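Local coordinates for protein phospho-2-dehydro-3-deoxyheptonate aldolase (Francisella tularensis, PDB 3TQK) that probably condenses phosphoenolpyruvate with D-erythrose 4-phosphate to give DAHP, the first step of chorismate biosynthesis, and binds a manganese ion, at residues Asn42-Asn47 against Asp292-Met297; Thr163-Val168 against Val190-Asp195; Gly181-Thr186 against Met261-His266; Val228-Arg231 against Pro237-Ser240. All blocks are in the same frame, centred on the assembly; numbering follows the deposited sequence.

Contact 1: Asn42-Asn47 against Asp292-Met297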
loop_
_atom_site.group_PDB
_atom_site.type_symbol
_atom_site.label_atom_id
_atom_site.label_comp_id
_atom_site.label_asym_id
_atom_site.label_seq_id
_atom_site.Cartn_x
_atom_site.Cartn_y
_atom_site.Cartn_z
ATOM N N ASN A 42 -25.062 7.694 9.090
ATOM C CA ASN A 42 -25.624 8.417 10.228
ATOM C C ASN A 42 -25.059 7.953 11.560
ATOM O O ASN A 42 -24.825 8.761 12.455
ATOM C CB ASN A 42 -27.140 8.292 10.235
ATOM C CG ASN A 42 -27.801 9.215 9.228
ATOM O OD1 ASN A 42 -27.482 10.404 9.159
ATOM N ND2 ASN A 42 -28.752 8.685 8.473
ATOM N N ILE A 43 -24.839 6.654 11.697
ATOM C CA ILE A 43 -24.174 6.146 12.889
ATOM C C ILE A 43 -22.727 6.680 12.970
ATOM O O ILE A 43 -22.316 7.158 14.015
ATOM C CB ILE A 43 -24.226 4.622 12.958
ATOM C CG1 ILE A 43 -25.678 4.166 13.158
ATOM C CG2 ILE A 43 -23.371 4.120 14.097
ATOM C CD1 ILE A 43 -25.927 2.681 12.847
ATOM N N ILE A 44 -21.993 6.641 11.861
ATOM C CA ILE A 44 -20.590 7.111 11.812
ATOM C C ILE A 44 -20.452 8.584 12.225
ATOM O O ILE A 44 -19.484 8.963 12.898
ATOM C CB ILE A 44 -19.965 6.923 10.384
ATOM C CG1 ILE A 44 -19.711 5.446 10.088
ATOM C CG2 ILE A 44 -18.650 7.683 10.254
ATOM C CD1 ILE A 44 -19.458 5.114 8.598
ATOM N N HIS A 45 -21.435 9.398 11.832
ATOM C CA HIS A 45 -21.444 10.828 12.111
ATOM C C HIS A 45 -22.140 11.193 13.415
ATOM O O HIS A 45 -22.155 12.360 13.803
ATOM C CB HIS A 45 -22.103 11.577 10.957
ATOM C CG HIS A 45 -21.222 11.723 9.761
ATOM N ND1 HIS A 45 -20.375 12.795 9.589
ATOM C CD2 HIS A 45 -21.064 10.939 8.671
ATOM C CE1 HIS A 45 -19.727 12.662 8.448
ATOM N NE2 HIS A 45 -20.127 11.543 7.869
ATOM N N GLY A 46 -22.717 10.204 14.090
ATOM C CA GLY A 46 -23.277 10.413 15.419
ATOM C C GLY A 46 -24.736 10.805 15.438
ATOM O O GLY A 46 -25.296 11.049 16.510
ATOM N N ASN A 47 -25.360 10.849 14.265
ATOM C CA ASN A 47 -26.757 11.240 14.148
ATOM C C ASN A 47 -27.756 10.137 14.531
ATOM O O ASN A 47 -28.963 10.395 14.649
ATOM C CB ASN A 47 -27.015 11.766 12.738
ATOM C CG ASN A 47 -26.180 13.000 12.427
ATOM O OD1 ASN A 47 -25.973 13.859 13.296
ATOM N ND2 ASN A 47 -25.695 13.099 11.199
ATOM N N ASP A 292 -18.727 8.290 21.707
ATOM C CA ASP A 292 -17.510 8.301 20.870
ATOM C C ASP A 292 -17.309 7.032 20.039
ATOM O O ASP A 292 -16.809 7.104 18.913
ATOM C CB ASP A 292 -16.248 8.497 21.721
ATOM C CG ASP A 292 -16.123 9.905 22.297
ATOM O OD1 ASP A 292 -16.690 10.864 21.736
ATOM O OD2 ASP A 292 -15.411 10.048 23.306
ATOM N N ILE A 293 -17.636 5.881 20.625
ATOM C CA ILE A 293 -17.561 4.604 19.927
ATOM C C ILE A 293 -18.896 4.402 19.237
ATOM O O ILE A 293 -19.941 4.446 19.889
ATOM C CB ILE A 293 -17.289 3.427 20.893
ATOM C CG1 ILE A 293 -15.963 3.625 21.645
ATOM C CG2 ILE A 293 -17.261 2.109 20.130
ATOM C CD1 ILE A 293 -15.755 2.692 22.870
ATOM N N PHE A 294 -18.870 4.221 17.918
ATOM C CA PHE A 294 -20.093 3.927 17.159
ATOM C C PHE A 294 -20.228 2.480 16.737
ATOM O O PHE A 294 -21.336 2.043 16.404
ATOM C CB PHE A 294 -20.201 4.799 15.905
ATOM C CG PHE A 294 -19.403 4.295 14.723
ATOM C CD1 PHE A 294 -19.932 3.347 13.857
ATOM C CD2 PHE A 294 -18.135 4.801 14.458
ATOM C CE1 PHE A 294 -19.216 2.899 12.771
ATOM C CE2 PHE A 294 -17.403 4.355 13.364
ATOM C CZ PHE A 294 -17.950 3.397 12.520
ATOM N N GLY A 295 -19.119 1.742 16.714
ATOM C CA GLY A 295 -19.111 0.405 16.114
ATOM C C GLY A 295 -18.028 -0.521 16.636
ATOM O O GLY A 295 -17.053 -0.080 17.252
ATOM N N VAL A 296 -18.238 -1.820 16.411
ATOM C CA VAL A 296 -17.249 -2.840 16.712
ATOM C C VAL A 296 -17.150 -3.836 15.559
ATOM O O VAL A 296 -18.031 -3.888 14.691
ATOM C CB VAL A 296 -17.575 -3.575 18.026
ATOM C CG1 VAL A 296 -17.560 -2.599 19.192
ATOM C CG2 VAL A 296 -18.931 -4.296 17.938
HETATM N N MSE A 297 -16.054 -4.591 15.535
HETATM C CA MSE A 297 -15.911 -5.734 14.631
HETATM C C MSE A 297 -15.743 -6.984 15.464
HETATM O O MSE A 297 -15.032 -6.970 16.460
HETATM C CB MSE A 297 -14.692 -5.597 13.733
HETATM C CG MSE A 297 -14.475 -4.209 13.156
HETATM SE SE MSE A 297 -13.188 -4.253 11.682
HETATM C CE MSE A 297 -14.166 -5.450 10.473
#
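I43 and I44, in the last turn of helix 27-45, meet the ring of F294 through different branches. From I43 it is the CG2 methyl that touches, lying 3.5 Å from F294 CD1 and approaching the ring obliquely; the two side chains cross at about a right angle. The same methyl reaches F294 O at 3.7 Å, so it touches both the ring and the backbone of F294. I44 instead runs alongside the phenylalanine and lays its CG1 methylene over one face. Its CG1 is 3.6 Å from F294 CZ and 4.0 Å from the ring centroid, only 28° off the ring normal, a CH-pi contact. I44 CA also stands over the centre of that face. F294 holds its ring with CG between the backbone N and the carbonyl carbon (chi1 82°), and this brings the ring up against the end of the helix. Just beyond, the chain leaves the helix: G46, with positive phi, closes a Schellman motif, with G46 N bonded to I43 O at 3.1 Å and N47 N weakly to N42 O. The side chains that meet are all apolar and buried, at the start of barrel strand 293-299. There F294 is hydrogen-bonded through its backbone to A52 and V260 on the two flanking strands, its ring also meets H227 edge-to-face, and I44 is tied by a backbone bond to K259, just ahead of strand 260-263.

Contact 2: Thr163-Val168 against Val190-Asp195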
loop_
_atom_site.group_PDB
_atom_site.type_symbol
_atom_site.label_atom_id
_atom_site.label_comp_id
_atom_site.label_asym_id
_atom_site.label_seq_id
_atom_site.Cartn_x
_atom_site.Cartn_y
_atom_site.Cartn_z
ATOM N N THR A 163 -2.178 -1.178 4.491
ATOM C CA THR A 163 -2.302 -0.240 3.377
ATOM C C THR A 163 -2.799 1.153 3.807
ATOM O O THR A 163 -3.144 1.975 2.959
ATOM C CB THR A 163 -3.209 -0.814 2.280
ATOM O OG1 THR A 163 -4.383 -1.364 2.873
ATOM C CG2 THR A 163 -2.487 -1.915 1.515
ATOM N N VAL A 164 -2.770 1.426 5.115
ATOM C CA VAL A 164 -3.310 2.660 5.668
ATOM C C VAL A 164 -2.468 3.883 5.282
ATOM O O VAL A 164 -2.996 4.987 5.181
ATOM C CB VAL A 164 -3.456 2.586 7.224
ATOM C CG1 VAL A 164 -2.100 2.562 7.897
ATOM C CG2 VAL A 164 -4.288 3.771 7.741
ATOM N N GLU A 165 -1.169 3.675 5.065
ATOM C CA GLU A 165 -0.287 4.722 4.567
ATOM C C GLU A 165 -0.197 4.726 3.045
ATOM O O GLU A 165 0.579 5.487 2.477
ATOM C CB GLU A 165 1.111 4.554 5.126
ATOM C CG GLU A 165 1.275 4.879 6.594
ATOM C CD GLU A 165 2.711 4.703 7.031
ATOM O OE1 GLU A 165 3.113 3.535 7.220
ATOM O OE2 GLU A 165 3.433 5.715 7.169
ATOM N N SER A 166 -0.962 3.877 2.378
ATOM C CA SER A 166 -0.819 3.712 0.935
ATOM C C SER A 166 -1.636 4.762 0.194
ATOM O O SER A 166 -2.842 4.847 0.355
ATOM C CB SER A 166 -1.288 2.322 0.519
ATOM O OG SER A 166 -1.303 2.174 -0.876
ATOM N N GLN A 167 -0.965 5.529 -0.647
ATOM C CA GLN A 167 -1.583 6.656 -1.325
ATOM C C GLN A 167 -2.769 6.244 -2.212
ATOM O O GLN A 167 -3.820 6.907 -2.194
ATOM C CB GLN A 167 -0.529 7.405 -2.138
ATOM C CG GLN A 167 -1.047 8.649 -2.876
ATOM C CD GLN A 167 -1.681 9.694 -1.968
ATOM O OE1 GLN A 167 -2.632 10.369 -2.370
ATOM N NE2 GLN A 167 -1.168 9.832 -0.752
ATOM N N VAL A 168 -2.628 5.166 -2.974
ATOM C CA VAL A 168 -3.694 4.789 -3.906
ATOM C C VAL A 168 -4.914 4.277 -3.138
ATOM O O VAL A 168 -6.037 4.388 -3.624
ATOM C CB VAL A 168 -3.240 3.758 -4.980
ATOM C CG1 VAL A 168 -4.380 3.485 -6.003
ATOM C CG2 VAL A 168 -2.005 4.279 -5.732
ATOM N N VAL A 190 -2.065 5.378 15.369
ATOM C CA VAL A 190 -3.416 5.841 15.039
ATOM C C VAL A 190 -3.381 7.106 14.180
ATOM O O VAL A 190 -4.298 7.364 13.397
ATOM C CB VAL A 190 -4.219 6.109 16.324
ATOM C CG1 VAL A 190 -5.595 6.726 16.006
ATOM C CG2 VAL A 190 -4.357 4.823 17.130
ATOM N N GLN A 191 -2.311 7.881 14.301
ATOM C CA GLN A 191 -2.203 9.130 13.550
ATOM C C GLN A 191 -2.296 8.880 12.050
ATOM O O GLN A 191 -3.002 9.606 11.348
ATOM C CB GLN A 191 -0.909 9.886 13.888
ATOM C CG GLN A 191 -0.803 11.267 13.232
ATOM C CD GLN A 191 -1.909 12.215 13.679
ATOM O OE1 GLN A 191 -2.013 12.547 14.859
ATOM N NE2 GLN A 191 -2.741 12.649 12.739
ATOM N N VAL A 192 -1.596 7.850 11.563
ATOM C CA VAL A 192 -1.640 7.527 10.143
ATOM C C VAL A 192 -3.043 7.185 9.669
ATOM O O VAL A 192 -3.384 7.488 8.534
ATOM C CB VAL A 192 -0.640 6.413 9.751
ATOM C CG1 VAL A 192 0.777 6.895 10.020
ATOM C CG2 VAL A 192 -0.921 5.108 10.486
ATOM N N ALA A 193 -3.865 6.566 10.513
ATOM C CA ALA A 193 -5.253 6.267 10.124
ATOM C C ALA A 193 -6.086 7.541 10.073
ATOM O O ALA A 193 -6.928 7.684 9.187
ATOM C CB ALA A 193 -5.896 5.252 11.069
ATOM N N VAL A 194 -5.843 8.458 11.018
ATOM C CA VAL A 194 -6.478 9.776 11.007
ATOM C C VAL A 194 -6.066 10.533 9.745
ATOM O O VAL A 194 -6.919 11.084 9.036
ATOM C CB VAL A 194 -6.146 10.595 12.286
ATOM C CG1 VAL A 194 -6.519 12.088 12.121
ATOM C CG2 VAL A 194 -6.847 9.972 13.518
ATOM N N ASP A 195 -4.773 10.512 9.432
ATOM C CA ASP A 195 -4.292 11.110 8.182
ATOM C C ASP A 195 -5.020 10.509 6.974
ATOM O O ASP A 195 -5.349 11.210 6.019
ATOM C CB ASP A 195 -2.784 10.903 7.978
ATOM C CG ASP A 195 -1.939 11.444 9.114
ATOM O OD1 ASP A 195 -2.386 12.350 9.853
ATOM O OD2 ASP A 195 -0.799 10.941 9.264
#
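V192 faces both V164 and E165. Its CG2 methyl lies 3.8 Å from V164 CG1, the two valines crossing at about a right angle, while CB and CG1 lie against the aliphatic part of the glutamate, with V192 CB 4.0 Å from E165 CG. One residue on, A193 is small enough to let V164 close on the helix backbone: V164 CG2 sits 3.6 Å from A193 CA and 4.0 Å from A193 CB. With V164 CG1 between the backbone N and the carbonyl carbon (chi1 69°), the branch is turned so that CG1 meets V192 and CG2 meets A193. In the TIM barrel this joins the loop after strand 156-159, folded here as a type I turn from T163 to S166, to helix 191-200, which follows the next strand, 179-183. E165 extends past V192 to the dimer interface, where its OE2 is hydrogen-bonded to T186 OG1 of the second subunit. Along the helix Q191 NE2 bonds to D195 OD1 at 2.9 Å, and D195 packs on R170 and on T97 of the second subunit.

Contact 3: Gly181-Thr186 against Met261-His266. With MN (manganese (II) ion), chain B.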
loop_
_atom_site.group_PDB
_atom_site.type_symbol
_atom_site.label_atom_id
_atom_site.label_comp_id
_atom_site.label_asym_id
_atom_site.label_seq_id
_atom_site.Cartn_x
_atom_site.Cartn_y
_atom_site.Cartn_z
ATOM N N GLY A 181 -13.888 2.469 6.780
ATOM C CA GLY A 181 -13.042 2.545 7.949
ATOM C C GLY A 181 -11.592 2.241 7.589
ATOM O O GLY A 181 -11.322 1.388 6.734
ATOM N N PHE A 182 -10.665 2.951 8.240
ATOM C CA PHE A 182 -9.229 2.787 8.030
ATOM C C PHE A 182 -8.597 2.266 9.308
ATOM O O PHE A 182 -8.652 2.922 10.357
ATOM C CB PHE A 182 -8.567 4.129 7.710
ATOM C CG PHE A 182 -8.980 4.731 6.393
ATOM C CD1 PHE A 182 -10.210 5.345 6.247
ATOM C CD2 PHE A 182 -8.119 4.718 5.308
ATOM C CE1 PHE A 182 -10.586 5.925 5.029
ATOM C CE2 PHE A 182 -8.495 5.311 4.087
ATOM C CZ PHE A 182 -9.720 5.908 3.958
ATOM N N LYS A 183 -7.960 1.108 9.219
ATOM C CA LYS A 183 -7.330 0.495 10.377
ATOM C C LYS A 183 -6.058 1.241 10.774
ATOM O O LYS A 183 -5.357 1.773 9.918
ATOM C CB LYS A 183 -7.042 -0.981 10.089
ATOM C CG LYS A 183 -8.322 -1.814 10.000
ATOM C CD LYS A 183 -8.095 -3.299 10.219
ATOM C CE LYS A 183 -9.200 -3.903 11.088
ATOM N NZ LYS A 183 -8.920 -5.324 11.453
ATOM N N ASN A 184 -5.766 1.309 12.067
ATOM C CA ASN A 184 -4.493 1.871 12.488
ATOM C C ASN A 184 -3.375 0.956 12.013
ATOM O O ASN A 184 -3.634 -0.156 11.555
ATOM C CB ASN A 184 -4.447 2.148 13.989
ATOM C CG ASN A 184 -4.428 0.896 14.836
ATOM O OD1 ASN A 184 -3.421 0.189 14.898
ATOM N ND2 ASN A 184 -5.519 0.653 15.545
ATOM N N ALA A 185 -2.149 1.450 12.062
ATOM C CA ALA A 185 -1.006 0.727 11.511
ATOM C C ALA A 185 -0.663 -0.534 12.313
ATOM O O ALA A 185 -1.005 -0.643 13.495
ATOM C CB ALA A 185 0.209 1.659 11.429
ATOM N N THR A 186 0.047 -1.470 11.676
ATOM C CA THR A 186 0.403 -2.729 12.340
ATOM C C THR A 186 1.232 -2.493 13.609
ATOM O O THR A 186 1.160 -3.280 14.548
ATOM C CB THR A 186 1.130 -3.709 11.389
ATOM O OG1 THR A 186 2.370 -3.144 10.951
ATOM C CG2 THR A 186 0.261 -4.042 10.173
HETATM N N MSE A 261 -14.630 3.208 15.491
HETATM C CA MSE A 261 -14.963 1.790 15.514
HETATM C C MSE A 261 -13.816 1.012 16.171
HETATM O O MSE A 261 -12.642 1.340 15.959
HETATM C CB MSE A 261 -15.188 1.270 14.090
HETATM C CG MSE A 261 -15.306 -0.261 13.989
HETATM SE SE MSE A 261 -15.691 -0.871 12.183
HETATM C CE MSE A 261 -17.502 -0.134 11.945
ATOM N N ILE A 262 -14.148 -0.028 16.942
ATOM C CA ILE A 262 -13.127 -0.858 17.578
ATOM C C ILE A 262 -13.222 -2.331 17.150
ATOM O O ILE A 262 -14.261 -2.962 17.266
ATOM C CB ILE A 262 -13.185 -0.748 19.118
ATOM C CG1 ILE A 262 -13.204 0.725 19.542
ATOM C CG2 ILE A 262 -11.987 -1.469 19.751
ATOM C CD1 ILE A 262 -13.232 0.957 21.025
ATOM N N ASP A 263 -12.118 -2.869 16.658
ATOM C CA ASP A 263 -12.022 -4.288 16.321
ATOM C C ASP A 263 -11.826 -5.052 17.618
ATOM O O ASP A 263 -10.861 -4.795 18.323
ATOM C CB ASP A 263 -10.829 -4.514 15.388
ATOM C CG ASP A 263 -10.829 -5.902 14.731
ATOM O OD1 ASP A 263 -11.512 -6.821 15.236
ATOM O OD2 ASP A 263 -10.127 -6.070 13.702
ATOM N N CYS A 264 -12.736 -5.965 17.957
ATOM C CA CYS A 264 -12.540 -6.803 19.142
ATOM C C CYS A 264 -11.490 -7.901 18.924
ATOM O O CYS A 264 -11.033 -8.519 19.891
ATOM C CB CYS A 264 -13.845 -7.478 19.571
ATOM S SG CYS A 264 -15.174 -6.342 19.921
ATOM N N SER A 265 -11.132 -8.148 17.664
ATOM C CA SER A 265 -10.259 -9.257 17.292
ATOM C C SER A 265 -8.855 -8.766 16.909
ATOM O O SER A 265 -8.445 -7.671 17.296
ATOM C CB SER A 265 -10.901 -10.028 16.127
ATOM O OG SER A 265 -10.341 -11.316 15.993
ATOM N N HIS A 266 -8.133 -9.589 16.152
ATOM C CA HIS A 266 -6.764 -9.291 15.694
ATOM C C HIS A 266 -5.873 -8.771 16.825
ATOM O O HIS A 266 -5.728 -9.444 17.842
ATOM C CB HIS A 266 -6.804 -8.368 14.469
ATOM C CG HIS A 266 -7.641 -8.916 13.358
ATOM N ND1 HIS A 266 -8.902 -8.438 13.073
ATOM C CD2 HIS A 266 -7.426 -9.949 12.508
ATOM C CE1 HIS A 266 -9.413 -9.132 12.070
ATOM N NE2 HIS A 266 -8.542 -10.063 11.718
HETATM MN MN MN B . -8.863 -11.936 10.532
#
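At the C-terminal ends of the strands of this TIM barrel, where the manganese site lies, K183 of strand 179-183 reaches across to D263 at the end of strand 260-263. The backbones stay well apart, and the lysine covers the distance with a long chain bent at its third torsion (chi3 139°). K183 NZ makes a salt bridge to D263 OD2 at 2.7 Å, arriving nearly in line with the C-O bond. That oxygen has a second donor: H266 ND1 bonds to D263 OD2, also at 2.7 Å, on the syn side and 26° out of the carboxylate plane, while D263 OD2 lies near the imidazole plane (13° out of it). Together with the metal bond, this His-carboxylate bond holds the ring's rotation, consistent with D263 being a second-shell residue that orients a first-shell ligand. The other carboxylate oxygen is held as well: D263 OD1 accepts from S265 N at 2.8 Å, an Asx turn in which the donor lies well above the carboxylate plane. Two oxygens thus take three donors, which leaves D263 little freedom to turn. C58, E299 and D322 complete the protein ligands, and S265 OG is hydrogen-bonded to E299. On the far side of the imidazole ring from D263, H266 NE2 binds the manganese ion at 2.2 Å.

Contact 4: Val228-Arg231 against Pro237-Ser240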
loop_
_atom_site.group_PDB
_atom_site.type_symbol
_atom_site.label_atom_id
_atom_site.label_comp_id
_atom_site.label_asym_id
_atom_site.label_seq_id
_atom_site.Cartn_x
_atom_site.Cartn_y
_atom_site.Cartn_z
ATOM N N VAL A 228 -11.814 5.961 11.649
ATOM C CA VAL A 228 -10.762 5.089 12.143
ATOM C C VAL A 228 -11.350 3.796 12.700
ATOM O O VAL A 228 -12.455 3.790 13.274
ATOM C CB VAL A 228 -9.949 5.794 13.255
ATOM C CG1 VAL A 228 -8.920 4.860 13.867
ATOM C CG2 VAL A 228 -9.280 7.024 12.689
ATOM N N ILE A 229 -10.615 2.705 12.491
ATOM C CA ILE A 229 -10.847 1.440 13.171
ATOM C C ILE A 229 -9.652 1.197 14.066
ATOM O O ILE A 229 -8.526 1.188 13.581
ATOM C CB ILE A 229 -10.933 0.256 12.188
ATOM C CG1 ILE A 229 -12.033 0.486 11.151
ATOM C CG2 ILE A 229 -11.156 -1.068 12.960
ATOM C CD1 ILE A 229 -11.899 -0.379 9.920
ATOM N N LEU A 230 -9.889 0.990 15.357
ATOM C CA LEU A 230 -8.816 0.668 16.306
ATOM C C LEU A 230 -8.716 -0.856 16.431
ATOM O O LEU A 230 -9.699 -1.515 16.730
ATOM C CB LEU A 230 -9.079 1.307 17.669
ATOM C CG LEU A 230 -9.138 2.842 17.727
ATOM C CD1 LEU A 230 -9.627 3.313 19.096
ATOM C CD2 LEU A 230 -7.785 3.468 17.384
ATOM N N ARG A 231 -7.523 -1.401 16.216
ATOM C CA ARG A 231 -7.330 -2.852 16.097
ATOM C C ARG A 231 -6.024 -3.353 16.704
ATOM O O ARG A 231 -5.551 -4.427 16.347
ATOM C CB ARG A 231 -7.406 -3.281 14.617
ATOM C CG ARG A 231 -6.562 -2.455 13.659
ATOM C CD ARG A 231 -5.064 -2.767 13.701
ATOM N NE ARG A 231 -4.758 -4.096 13.168
ATOM C CZ ARG A 231 -3.610 -4.745 13.345
ATOM N NH1 ARG A 231 -2.624 -4.217 14.058
ATOM N NH2 ARG A 231 -3.450 -5.942 12.799
ATOM N N PRO A 237 -2.826 -3.487 22.741
ATOM C CA PRO A 237 -4.239 -3.218 22.460
ATOM C C PRO A 237 -4.631 -1.746 22.673
ATOM O O PRO A 237 -4.158 -1.111 23.614
ATOM C CB PRO A 237 -4.983 -4.135 23.451
ATOM C CG PRO A 237 -3.970 -5.178 23.861
ATOM C CD PRO A 237 -2.646 -4.474 23.828
ATOM N N ASN A 238 -5.470 -1.218 21.784
ATOM C CA ASN A 238 -5.906 0.176 21.855
ATOM C C ASN A 238 -7.429 0.334 21.904
ATOM O O ASN A 238 -7.986 1.224 21.269
ATOM C CB ASN A 238 -5.292 1.004 20.704
ATOM C CG ASN A 238 -5.600 0.440 19.310
ATOM O OD1 ASN A 238 -6.500 -0.388 19.129
ATOM N ND2 ASN A 238 -4.848 0.906 18.314
ATOM N N PHE A 239 -8.083 -0.528 22.679
ATOM C CA PHE A 239 -9.538 -0.508 22.830
ATOM C C PHE A 239 -9.995 0.311 24.034
ATOM O O PHE A 239 -11.170 0.659 24.115
ATOM C CB PHE A 239 -10.102 -1.937 22.927
ATOM C CG PHE A 239 -9.614 -2.717 24.123
ATOM C CD1 PHE A 239 -8.596 -3.649 23.991
ATOM C CD2 PHE A 239 -10.177 -2.522 25.374
ATOM C CE1 PHE A 239 -8.141 -4.369 25.085
ATOM C CE2 PHE A 239 -9.724 -3.230 26.477
ATOM C CZ PHE A 239 -8.703 -4.157 26.330
ATOM N N SER A 240 -9.081 0.617 24.960
ATOM C CA SER A 240 -9.434 1.314 26.201
ATOM C C SER A 240 -9.901 2.749 25.994
ATOM O O SER A 240 -9.644 3.359 24.965
ATOM C CB SER A 240 -8.248 1.334 27.176
ATOM O OG SER A 240 -7.284 2.305 26.794
#
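L230 and N238 face each other where the sixth strand of the TIM barrel, 226-230, gives way to the loop that leads into helix 241-253, so the contact folds a strand end and its own following loop together. The tight part lies between these two residues. L230 CB rests 3.4 Å from N238 OD1, and L230 CD1 is equally close, 3.4 Å, to N238 O, so the leucine is pressed against both the amide and the backbone of the asparagine. Its other methyl, L230 CD2, is 4.0 Å from N238 ND2. N238 has CG placed between its backbone N and carbonyl carbon (chi1 56°), which carries the amide over the end of the strand. There N238 OD1 comes within 3.2 Å of R231 N, but the angle is too poor for a hydrogen bond; the real donor to this oxygen is the next backbone amide, that of G232, with a weak second bond from N268. The buried amide thereby binds the start of the loop, while on the outer face of the barrel the leucine also packs on V190 and V244. Away from this pair the contact loosens. R231 and the residues flanking N238 are partly exposed. The CB of R231 points away from the loop, and its side chain instead lies against D263, with nearest atoms about 4 Å from H266 and about 8 Å from the manganese ion. F239 leads its ring off toward I262, and S240, at the N-cap position of the following helix, hydrogen-bonds through OG to H243 ND1.

Contacts 1, 3 and 4 all rest on the barrel sheet, at different heights. Contact 1 is buried and apolar at the N-terminal side, whereas contact 3 is polar, ionic and metal-bound at the C-terminal ends of the strands. Their strands 260-263 and 293-299 are neighbours, with probable hydrogen bonds from I262 N to G295 O and from C264 N to M297 O. Contact 4, also at a C-terminal strand end, is buried and mixed, leucine against an asparagine amide without a hydrogen bond between its segments; its strand 226-230 runs between the two of contact 3. Contact 2 lies outside the barrel, partly buried beside the second subunit, and packs A193 and V164 on strand 179-183.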